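Local coordinates for 70 KDA protein (Xanthomonas sp., PDB 4B2N) that cleaves the polyisoprene chains of natural rubber processively with dioxygen, as a dioxygenase carrying two covalently attached c-type hemes, at residues L240-G245 against Y597-N602; L234-P239 against A604-N609; P110-T115 against S223-T228. All coordinates share one frame; numbering follows the deposited sequence.

Overall arrangement
The three contacts lie on the same side of the chain's centre. The centres of contacts 1 and 2 are about 13 Å apart, and contact 3 is about 16 Å from each. Contact 3 comes first along the chain, joining bulged edge strand 112-113 to the end of helix 218-226. The loop that follows this helix supplies 234-239 and then 240-245, which pair with 604-609 and 597-602, so contact 1 is nested inside contact 2 and both use helix 599-607. L240 touches M111, and L237 touches F226, linking all three. The loop carries P241, which lies in the pocket of the first heme c.

Contact 1 of 3, residues L240-G245 against Y597-N602; sequences LPWSTG and YSMWDN
P241 belongs to the pocket of the first heme c, with its side chain about 3 Å from the nearest heme atom, and also packs on W600 of helix 599-607. The indole lies beneath the L240-P241 peptide. W600 CZ2 is 3.6 Å from P241 CA, W600 CZ3 is 3.4 Å from L240 N, and L240 O stands above the rim of the same ring face. W600 NE1 is hydrogen-bonded to D250 O, which fixes the rotation of the ring. A second aromatic meeting is an edge-to-face pair. Y597 sends its CD2 edge down on W242, with CD2 3.5 Å above the indole plane and over its centre; the ring planes are inclined at 64° and the six-membered rings have centroids 4.8 Å apart. Y597 CB adds a CH-pi contact, 4.1 Å from the centroid of the five-membered ring. W242 reaches this position because CG is anti to the backbone N (chi1 -167°), and its NE1 is hydrogen-bonded to D594 O, while Y597 OH is hydrogen-bonded to Q613 O. Between the aromatic pairs, M599 bends at chi2 and chi3 to bring its methyl CE within 3.9 Å of W242 CE3. Helix 599-607 starts here, with S598 as N-cap: its OG accepts from D601 N at 3.0 Å, with an N-H...O angle of 168°. Helix 218-226 covers L240, W242 and M599 through A222, helix 253-261 packs on W600 through L254 and L257, and F317 of helix 312-319 touches both P241 and W600.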
loop_
_atom_site.group_PDB
_atom_site.type_symbol
_atom_site.label_atom_id
_atom_site.label_comp_id
_atom_site.label_asym_id
_atom_site.label_seq_id
_atom_site.Cartn_x
_atom_site.Cartn_y
_atom_site.Cartn_z
ATOM N N LEU A 240 -5.813 -14.824 -0.953
ATOM C CA LEU A 240 -6.248 -13.479 -1.355
ATOM C C LEU A 240 -6.518 -12.739 -0.064
ATOM O O LEU A 240 -6.720 -13.361 0.964
ATOM C CB LEU A 240 -7.434 -13.500 -2.322
ATOM C CG LEU A 240 -8.808 -13.732 -1.715
ATOM C CD1 LEU A 240 -9.926 -14.059 -2.660
ATOM C CD2 LEU A 240 -8.567 -14.905 -0.865
ATOM N N PRO A 241 -6.437 -11.412 -0.095
ATOM C CA PRO A 241 -6.491 -10.665 1.158
ATOM C C PRO A 241 -7.917 -10.546 1.681
ATOM O O PRO A 241 -8.865 -10.802 0.933
ATOM C CB PRO A 241 -5.924 -9.284 0.810
ATOM C CG PRO A 241 -5.794 -9.227 -0.652
ATOM C CD PRO A 241 -6.215 -10.559 -1.280
ATOM N N TRP A 242 -8.047 -10.223 2.983
ATOM C CA TRP A 242 -9.386 -10.040 3.597
ATOM C C TRP A 242 -9.378 -8.690 4.226
ATOM O O TRP A 242 -8.339 -7.998 4.176
ATOM C CB TRP A 242 -9.567 -11.161 4.620
ATOM C CG TRP A 242 -10.984 -11.334 5.130
ATOM C CD1 TRP A 242 -11.500 -10.811 6.309
ATOM C CD2 TRP A 242 -12.080 -12.136 4.527
ATOM N NE1 TRP A 242 -12.820 -11.199 6.463
ATOM C CE2 TRP A 242 -13.229 -11.994 5.421
ATOM C CE3 TRP A 242 -12.209 -12.915 3.382
ATOM C CZ2 TRP A 242 -14.446 -12.656 5.187
ATOM C CZ3 TRP A 242 -13.441 -13.577 3.128
ATOM C CH2 TRP A 242 -14.524 -13.442 4.008
ATOM N N SER A 243 -10.496 -8.252 4.818
ATOM C CA SER A 243 -10.416 -7.016 5.536
ATOM C C SER A 243 -11.461 -7.068 6.627
ATOM O O SER A 243 -12.414 -7.886 6.569
ATOM C CB SER A 243 -10.679 -5.828 4.603
ATOM O OG SER A 243 -11.961 -5.921 4.020
ATOM N N THR A 244 -11.298 -6.175 7.576
ATOM C CA THR A 244 -12.281 -6.005 8.580
ATOM C C THR A 244 -13.325 -5.005 8.187
ATOM O O THR A 244 -14.446 -5.003 8.775
ATOM C CB THR A 244 -11.697 -5.652 9.957
ATOM O OG1 THR A 244 -11.023 -4.404 9.898
ATOM C CG2 THR A 244 -10.700 -6.717 10.401
ATOM N N GLY A 245 -13.022 -4.212 7.149
ATOM C CA GLY A 245 -13.931 -3.154 6.724
ATOM C C GLY A 245 -13.460 -2.612 5.399
ATOM O O GLY A 245 -13.007 -3.399 4.538
ATOM N N TYR A 597 -12.094 -13.179 10.471
ATOM C CA TYR A 597 -11.543 -14.114 9.495
ATOM C C TYR A 597 -10.207 -13.692 8.870
ATOM O O TYR A 597 -10.026 -12.536 8.493
ATOM C CB TYR A 597 -12.536 -14.381 8.392
ATOM C CG TYR A 597 -12.152 -15.533 7.494
ATOM C CD1 TYR A 597 -12.246 -16.872 7.952
ATOM C CD2 TYR A 597 -11.688 -15.300 6.178
ATOM C CE1 TYR A 597 -11.902 -17.927 7.168
ATOM C CE2 TYR A 597 -11.325 -16.362 5.382
ATOM C CZ TYR A 597 -11.434 -17.682 5.874
ATOM O OH TYR A 597 -11.121 -18.709 5.047
ATOM N N SER A 598 -9.309 -14.675 8.687
ATOM C CA SER A 598 -8.047 -14.446 7.991
ATOM C C SER A 598 -7.977 -15.468 6.901
ATOM O O SER A 598 -7.785 -16.670 7.179
ATOM C CB SER A 598 -6.892 -14.699 8.900
ATOM O OG SER A 598 -5.670 -14.670 8.156
ATOM N N MET A 599 -8.102 -15.010 5.659
ATOM C CA MET A 599 -7.934 -15.921 4.519
ATOM C C MET A 599 -6.510 -16.507 4.542
ATOM O O MET A 599 -6.320 -17.664 4.284
ATOM C CB MET A 599 -8.224 -15.159 3.258
ATOM C CG MET A 599 -8.139 -16.000 2.039
ATOM S SD MET A 599 -9.612 -16.965 1.806
ATOM C CE MET A 599 -10.650 -15.689 1.189
ATOM N N TRP A 600 -5.491 -15.670 4.795
ATOM C CA TRP A 600 -4.105 -16.170 4.780
ATOM C C TRP A 600 -3.900 -17.317 5.750
ATOM O O TRP A 600 -3.340 -18.358 5.336
ATOM C CB TRP A 600 -3.069 -15.103 5.134
ATOM C CG TRP A 600 -3.122 -13.815 4.317
ATOM C CD1 TRP A 600 -3.178 -12.525 4.834
ATOM C CD2 TRP A 600 -3.022 -13.654 2.867
ATOM N NE1 TRP A 600 -3.178 -11.593 3.822
ATOM C CE2 TRP A 600 -3.061 -12.217 2.604
ATOM C CE3 TRP A 600 -2.931 -14.521 1.785
ATOM C CZ2 TRP A 600 -3.045 -11.704 1.317
ATOM C CZ3 TRP A 600 -2.822 -13.978 0.495
ATOM C CH2 TRP A 600 -2.922 -12.618 0.254
ATOM N N ASP A 601 -4.374 -17.142 7.009
ATOM C CA ASP A 601 -4.311 -18.225 8.012
ATOM C C ASP A 601 -4.911 -19.538 7.538
ATOM O O ASP A 601 -4.330 -20.598 7.764
ATOM C CB ASP A 601 -4.957 -17.842 9.324
ATOM C CG ASP A 601 -4.191 -16.735 10.031
ATOM O OD1 ASP A 601 -3.031 -16.443 9.685
ATOM O OD2 ASP A 601 -4.764 -16.168 10.957
ATOM N N ASN A 602 -6.069 -19.479 6.905
ATOM C CA ASN A 602 -6.747 -20.694 6.504
ATOM C C ASN A 602 -6.142 -21.277 5.277
ATOM O O ASN A 602 -6.096 -22.501 5.136
ATOM C CB ASN A 602 -8.276 -20.465 6.385
ATOM C CG ASN A 602 -8.861 -20.143 7.765
ATOM O OD1 ASN A 602 -9.036 -18.980 8.155
ATOM N ND2 ASN A 602 -9.019 -21.171 8.555
#

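Contact 2 of 3, residues L234-P239 against A604-N609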
loop_
_atom_site.group_PDB
_atom_site.type_symbol
_atom_site.label_atom_id
_atom_site.label_comp_id
_atom_site.label_asym_id
_atom_site.label_seq_id
_atom_site.Cartn_x
_atom_site.Cartn_y
_atom_site.Cartn_z
ATOM N N LEU A 234 -11.883 -29.074 -7.437
ATOM C CA LEU A 234 -11.582 -29.535 -6.089
ATOM C C LEU A 234 -10.592 -28.633 -5.330
ATOM O O LEU A 234 -10.254 -28.910 -4.184
ATOM C CB LEU A 234 -11.153 -31.008 -6.104
ATOM C CG LEU A 234 -12.247 -32.003 -6.562
ATOM C CD1 LEU A 234 -11.697 -33.429 -6.483
ATOM C CD2 LEU A 234 -13.600 -31.823 -5.839
ATOM N N GLY A 235 -10.182 -27.535 -5.957
ATOM C CA GLY A 235 -9.050 -26.750 -5.502
ATOM C C GLY A 235 -9.050 -26.188 -4.087
ATOM O O GLY A 235 -10.079 -26.064 -3.395
ATOM N N ASN A 236 -7.855 -25.849 -3.650
ATOM C CA ASN A 236 -7.717 -25.254 -2.362
ATOM C C ASN A 236 -8.355 -23.845 -2.318
ATOM O O ASN A 236 -8.531 -23.181 -3.363
ATOM C CB ASN A 236 -6.216 -25.172 -2.029
ATOM C CG ASN A 236 -5.646 -26.486 -1.487
ATOM O OD1 ASN A 236 -6.224 -27.568 -1.697
ATOM N ND2 ASN A 236 -4.492 -26.406 -0.778
ATOM N N LEU A 237 -8.643 -23.361 -1.107
ATOM C CA LEU A 237 -8.833 -21.904 -0.854
ATOM C C LEU A 237 -7.760 -21.036 -1.569
ATOM O O LEU A 237 -6.600 -21.470 -1.661
ATOM C CB LEU A 237 -8.722 -21.643 0.651
ATOM C CG LEU A 237 -9.996 -21.396 1.446
ATOM C CD1 LEU A 237 -11.239 -22.064 0.852
ATOM C CD2 LEU A 237 -9.770 -21.771 2.905
ATOM N N LEU A 238 -8.130 -19.830 -2.044
ATOM C CA LEU A 238 -7.160 -18.968 -2.771
ATOM C C LEU A 238 -6.418 -18.079 -1.828
ATOM O O LEU A 238 -7.003 -17.641 -0.853
ATOM C CB LEU A 238 -7.903 -18.101 -3.732
ATOM C CG LEU A 238 -8.637 -18.953 -4.791
ATOM C CD1 LEU A 238 -9.443 -18.071 -5.755
ATOM C CD2 LEU A 238 -7.735 -19.901 -5.556
ATOM N N PRO A 239 -5.133 -17.819 -2.087
ATOM C CA PRO A 239 -4.410 -16.877 -1.225
ATOM C C PRO A 239 -4.866 -15.423 -1.652
ATOM O O PRO A 239 -4.408 -14.899 -2.644
ATOM C CB PRO A 239 -2.953 -17.144 -1.521
ATOM C CG PRO A 239 -2.953 -17.817 -2.892
ATOM C CD PRO A 239 -4.264 -18.543 -3.048
ATOM N N ALA A 604 -2.857 -21.156 4.515
ATOM C CA ALA A 604 -1.735 -21.839 5.177
ATOM C C ALA A 604 -2.146 -23.163 5.828
ATOM O O ALA A 604 -1.512 -24.196 5.534
ATOM C CB ALA A 604 -1.123 -20.913 6.216
ATOM N N ALA A 605 -3.211 -23.136 6.647
ATOM C CA ALA A 605 -3.696 -24.353 7.345
ATOM C C ALA A 605 -4.006 -25.377 6.299
ATOM O O ALA A 605 -3.557 -26.538 6.348
ATOM C CB ALA A 605 -4.942 -24.028 8.147
ATOM N N GLN A 606 -4.734 -24.957 5.280
ATOM C CA GLN A 606 -5.155 -25.970 4.305
ATOM C C GLN A 606 -3.976 -26.530 3.503
ATOM O O GLN A 606 -3.919 -27.751 3.280
ATOM C CB GLN A 606 -6.258 -25.425 3.349
ATOM C CG GLN A 606 -6.722 -26.482 2.350
ATOM C CD GLN A 606 -7.739 -25.917 1.383
ATOM O OE1 GLN A 606 -7.633 -24.753 0.989
ATOM N NE2 GLN A 606 -8.777 -26.712 1.055
ATOM N N TYR A 607 -3.069 -25.678 3.016
ATOM C CA TYR A 607 -1.884 -26.211 2.331
ATOM C C TYR A 607 -0.977 -27.040 3.241
ATOM O O TYR A 607 -0.143 -27.779 2.756
ATOM C CB TYR A 607 -1.021 -25.087 1.739
ATOM C CG TYR A 607 -1.533 -24.688 0.369
ATOM C CD1 TYR A 607 -2.545 -23.736 0.240
ATOM C CD2 TYR A 607 -1.065 -25.303 -0.764
ATOM C CE1 TYR A 607 -3.051 -23.365 -1.019
ATOM C CE2 TYR A 607 -1.533 -24.941 -2.010
ATOM C CZ TYR A 607 -2.517 -23.969 -2.149
ATOM O OH TYR A 607 -3.003 -23.687 -3.427
ATOM N N LEU A 608 -1.085 -26.864 4.540
ATOM C CA LEU A 608 -0.214 -27.592 5.467
ATOM C C LEU A 608 -0.992 -28.793 6.060
ATOM O O LEU A 608 -0.563 -29.432 7.028
ATOM C CB LEU A 608 0.334 -26.615 6.535
ATOM C CG LEU A 608 1.393 -25.650 5.982
ATOM C CD1 LEU A 608 1.680 -24.626 7.073
ATOM C CD2 LEU A 608 2.683 -26.283 5.417
ATOM N N ASN A 609 -2.164 -29.109 5.470
ATOM C CA ASN A 609 -2.974 -30.258 5.911
ATOM C C ASN A 609 -3.431 -30.178 7.340
ATOM O O ASN A 609 -3.554 -31.229 7.984
ATOM C CB ASN A 609 -2.177 -31.564 5.793
ATOM C CG ASN A 609 -1.744 -31.830 4.362
ATOM O OD1 ASN A 609 -2.561 -31.776 3.469
ATOM N ND2 ASN A 609 -0.451 -32.059 4.141
HETATM O O HOH W 1 -10.856 -25.929 -0.833
HETATM O O HOH W 2 -4.990 -21.935 -3.692
#
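From G235 to L237 the chain passes Q606 and Y607 in the last turn of helix 599-607, which a Schellman motif closes with N609, at positive phi, as its C-prime residue. G235 O accepts from a water at 2.7 Å, and this water in turn takes a bond from Q606 NE2. N236 comes next and meets both helix residues: its amide stacks on that of Q606, the planes 13° apart and N236 CG 3.6 Å from Q606 CD, while ND2 lies 3.2 Å above the Y607 ring, over its centre. The amide is steeply inclined to the ring, at 70°. L237 makes the direct bond of the contact, its N giving to Q606 OE1 at 2.7 Å in the carbonyl plane, on a lone pair, though the N-H...O angle is only 138°. Q606 spans the gap because its chain is extended, with CG anti to the backbone N; OE1 thus takes L237 N directly and NE2 reaches G235 O through the water. At the carbonyl of L237 a second water gives to L237 O at 2.6 Å and lies 2.7 Å from Y607 OH, in the plane of the phenol ring.

Contact 3 of 3, residues P110-T115 against S223-T228; sequences PMALAT and SDMFRT
M225 O is gripped twice by T228: the backbone T228 N gives to it at 2.9 Å and the hydroxyl T228 OG1 at 2.6 Å, the latter meeting a lone pair within the plane of the carbonyl. The hydroxyl can fold back because OG1 sits between the backbone N and the carbonyl carbon (chi1 72°). T228 OG1 also accepts from a water at 2.7 Å, and that water takes the bond of L113 N, so a polar relay runs from the strand to the end of the helix. Beside it the contact is apolar. A112 points its methyl at the helix, with CB 3.5 Å from M225 SD and 3.8 Å from T228 OG1. M111 crosses M225 at about a right angle. Their methyl carbons, M111 CE and M225 CE, are 3.3 Å apart, a tight fit, and M111 CE also touches M225 CG. At the end of helix 218-226, D224 OD1 forms a salt bridge with R227 NH2 just beyond it, met from above the carboxylate plane, while D224 OD2 makes a salt bridge with R140 NE and a hydrogen bond with Y141 OH. L240 packs on M111, whose side chain is about 9 Å from a bound heme c. M111 and A112 both face I187 of strand 186-189 and form a classic beta bulge, on the edge strand of a three-stranded antiparallel sheet that the end of helix 218-226 packs against.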
loop_
_atom_site.group_PDB
_atom_site.type_symbol
_atom_site.label_atom_id
_atom_site.label_comp_id
_atom_site.label_asym_id
_atom_site.label_seq_id
_atom_site.Cartn_x
_atom_site.Cartn_y
_atom_site.Cartn_z
ATOM N N PRO A 110 -6.393 -15.095 -9.770
ATOM C CA PRO A 110 -7.782 -15.028 -10.248
ATOM C C PRO A 110 -8.747 -15.558 -9.204
ATOM O O PRO A 110 -8.420 -16.537 -8.509
ATOM C CB PRO A 110 -7.783 -15.988 -11.439
ATOM C CG PRO A 110 -6.412 -15.829 -12.031
ATOM C CD PRO A 110 -5.501 -15.668 -10.803
ATOM N N MET A 111 -9.956 -15.005 -9.150
ATOM C CA MET A 111 -10.925 -15.410 -8.118
ATOM C C MET A 111 -12.146 -16.104 -8.680
ATOM O O MET A 111 -12.739 -16.892 -7.980
ATOM C CB MET A 111 -11.357 -14.251 -7.217
ATOM C CG MET A 111 -10.185 -13.628 -6.532
ATOM S SD MET A 111 -10.585 -12.114 -5.600
ATOM C CE MET A 111 -11.661 -11.302 -6.764
ATOM N N ALA A 112 -12.560 -15.754 -9.901
ATOM C CA ALA A 112 -13.864 -16.198 -10.457
ATOM C C ALA A 112 -13.782 -16.340 -11.966
ATOM O O ALA A 112 -13.014 -15.629 -12.642
ATOM C CB ALA A 112 -14.929 -15.177 -10.059
ATOM N N LEU A 113 -14.575 -17.236 -12.541
ATOM C CA LEU A 113 -14.795 -17.271 -13.962
ATOM C C LEU A 113 -15.484 -15.983 -14.364
ATOM O O LEU A 113 -16.280 -15.379 -13.582
ATOM C CB LEU A 113 -15.752 -18.457 -14.303
ATOM C CG LEU A 113 -15.231 -19.822 -13.862
ATOM C CD1 LEU A 113 -16.442 -20.767 -13.936
ATOM C CD2 LEU A 113 -14.140 -20.363 -14.779
ATOM N N ALA A 114 -15.190 -15.533 -15.572
ATOM C CA ALA A 114 -15.925 -14.378 -16.057
ATOM C C ALA A 114 -17.481 -14.531 -15.968
ATOM O O ALA A 114 -18.209 -13.587 -15.546
ATOM C CB ALA A 114 -15.448 -14.055 -17.450
ATOM N N THR A 115 -17.994 -15.713 -16.269
ATOM C CA THR A 115 -19.459 -15.893 -16.151
ATOM C C THR A 115 -19.966 -15.834 -14.719
ATOM O O THR A 115 -21.070 -15.287 -14.435
ATOM C CB THR A 115 -19.934 -17.168 -16.898
ATOM O OG1 THR A 115 -19.826 -16.868 -18.296
ATOM C CG2 THR A 115 -21.419 -17.509 -16.572
ATOM N N SER A 223 -15.335 -12.849 -0.053
ATOM C CA SER A 223 -16.501 -13.618 0.421
ATOM C C SER A 223 -17.475 -13.913 -0.703
ATOM O O SER A 223 -17.854 -15.125 -0.926
ATOM C CB SER A 223 -17.200 -12.840 1.544
ATOM O OG SER A 223 -18.297 -13.600 1.966
ATOM N N ASP A 224 -17.861 -12.871 -1.451
ATOM C CA ASP A 224 -18.740 -13.096 -2.601
ATOM C C ASP A 224 -18.121 -14.088 -3.577
ATOM O O ASP A 224 -18.799 -15.020 -4.050
ATOM C CB ASP A 224 -19.144 -11.818 -3.351
ATOM C CG ASP A 224 -20.011 -10.878 -2.500
ATOM O OD1 ASP A 224 -20.530 -11.272 -1.421
ATOM O OD2 ASP A 224 -20.195 -9.740 -2.956
ATOM N N MET A 225 -16.866 -13.844 -3.951
ATOM C CA MET A 225 -16.243 -14.639 -5.037
ATOM C C MET A 225 -16.138 -16.114 -4.641
ATOM O O MET A 225 -16.287 -17.036 -5.501
ATOM C CB MET A 225 -14.831 -14.074 -5.306
ATOM C CG MET A 225 -14.844 -12.694 -5.895
ATOM S SD MET A 225 -15.443 -12.836 -7.537
ATOM C CE MET A 225 -14.531 -11.497 -8.285
ATOM N N PHE A 226 -15.934 -16.313 -3.351
ATOM C CA PHE A 226 -15.723 -17.644 -2.786
ATOM C C PHE A 226 -16.971 -18.489 -3.054
ATOM O O PHE A 226 -16.846 -19.702 -3.216
ATOM C CB PHE A 226 -15.369 -17.638 -1.264
ATOM C CG PHE A 226 -15.369 -19.051 -0.664
ATOM C CD1 PHE A 226 -14.373 -19.948 -1.019
ATOM C CD2 PHE A 226 -16.391 -19.494 0.184
ATOM C CE1 PHE A 226 -14.382 -21.255 -0.522
ATOM C CE2 PHE A 226 -16.414 -20.807 0.655
ATOM C CZ PHE A 226 -15.412 -21.674 0.314
ATOM N N ARG A 227 -18.151 -17.849 -3.123
ATOM C CA ARG A 227 -19.415 -18.591 -3.289
ATOM C C ARG A 227 -19.775 -18.792 -4.745
ATOM O O ARG A 227 -20.828 -19.302 -5.047
ATOM C CB ARG A 227 -20.580 -17.893 -2.579
ATOM C CG ARG A 227 -20.358 -17.747 -1.068
ATOM C CD ARG A 227 -21.650 -17.388 -0.333
ATOM N NE ARG A 227 -22.176 -16.084 -0.684
ATOM C CZ ARG A 227 -21.641 -14.912 -0.298
ATOM N NH1 ARG A 227 -20.526 -14.827 0.452
ATOM N NH2 ARG A 227 -22.227 -13.795 -0.675
ATOM N N THR A 228 -18.923 -18.338 -5.671
ATOM C CA THR A 228 -19.131 -18.648 -7.057
ATOM C C THR A 228 -18.515 -20.000 -7.483
ATOM O O THR A 228 -17.746 -20.601 -6.719
ATOM C CB THR A 228 -18.574 -17.505 -7.966
ATOM O OG1 THR A 228 -17.134 -17.525 -7.955
ATOM C CG2 THR A 228 -19.189 -16.116 -7.581
HETATM O O HOH W 3 -16.065 -18.458 -10.304
#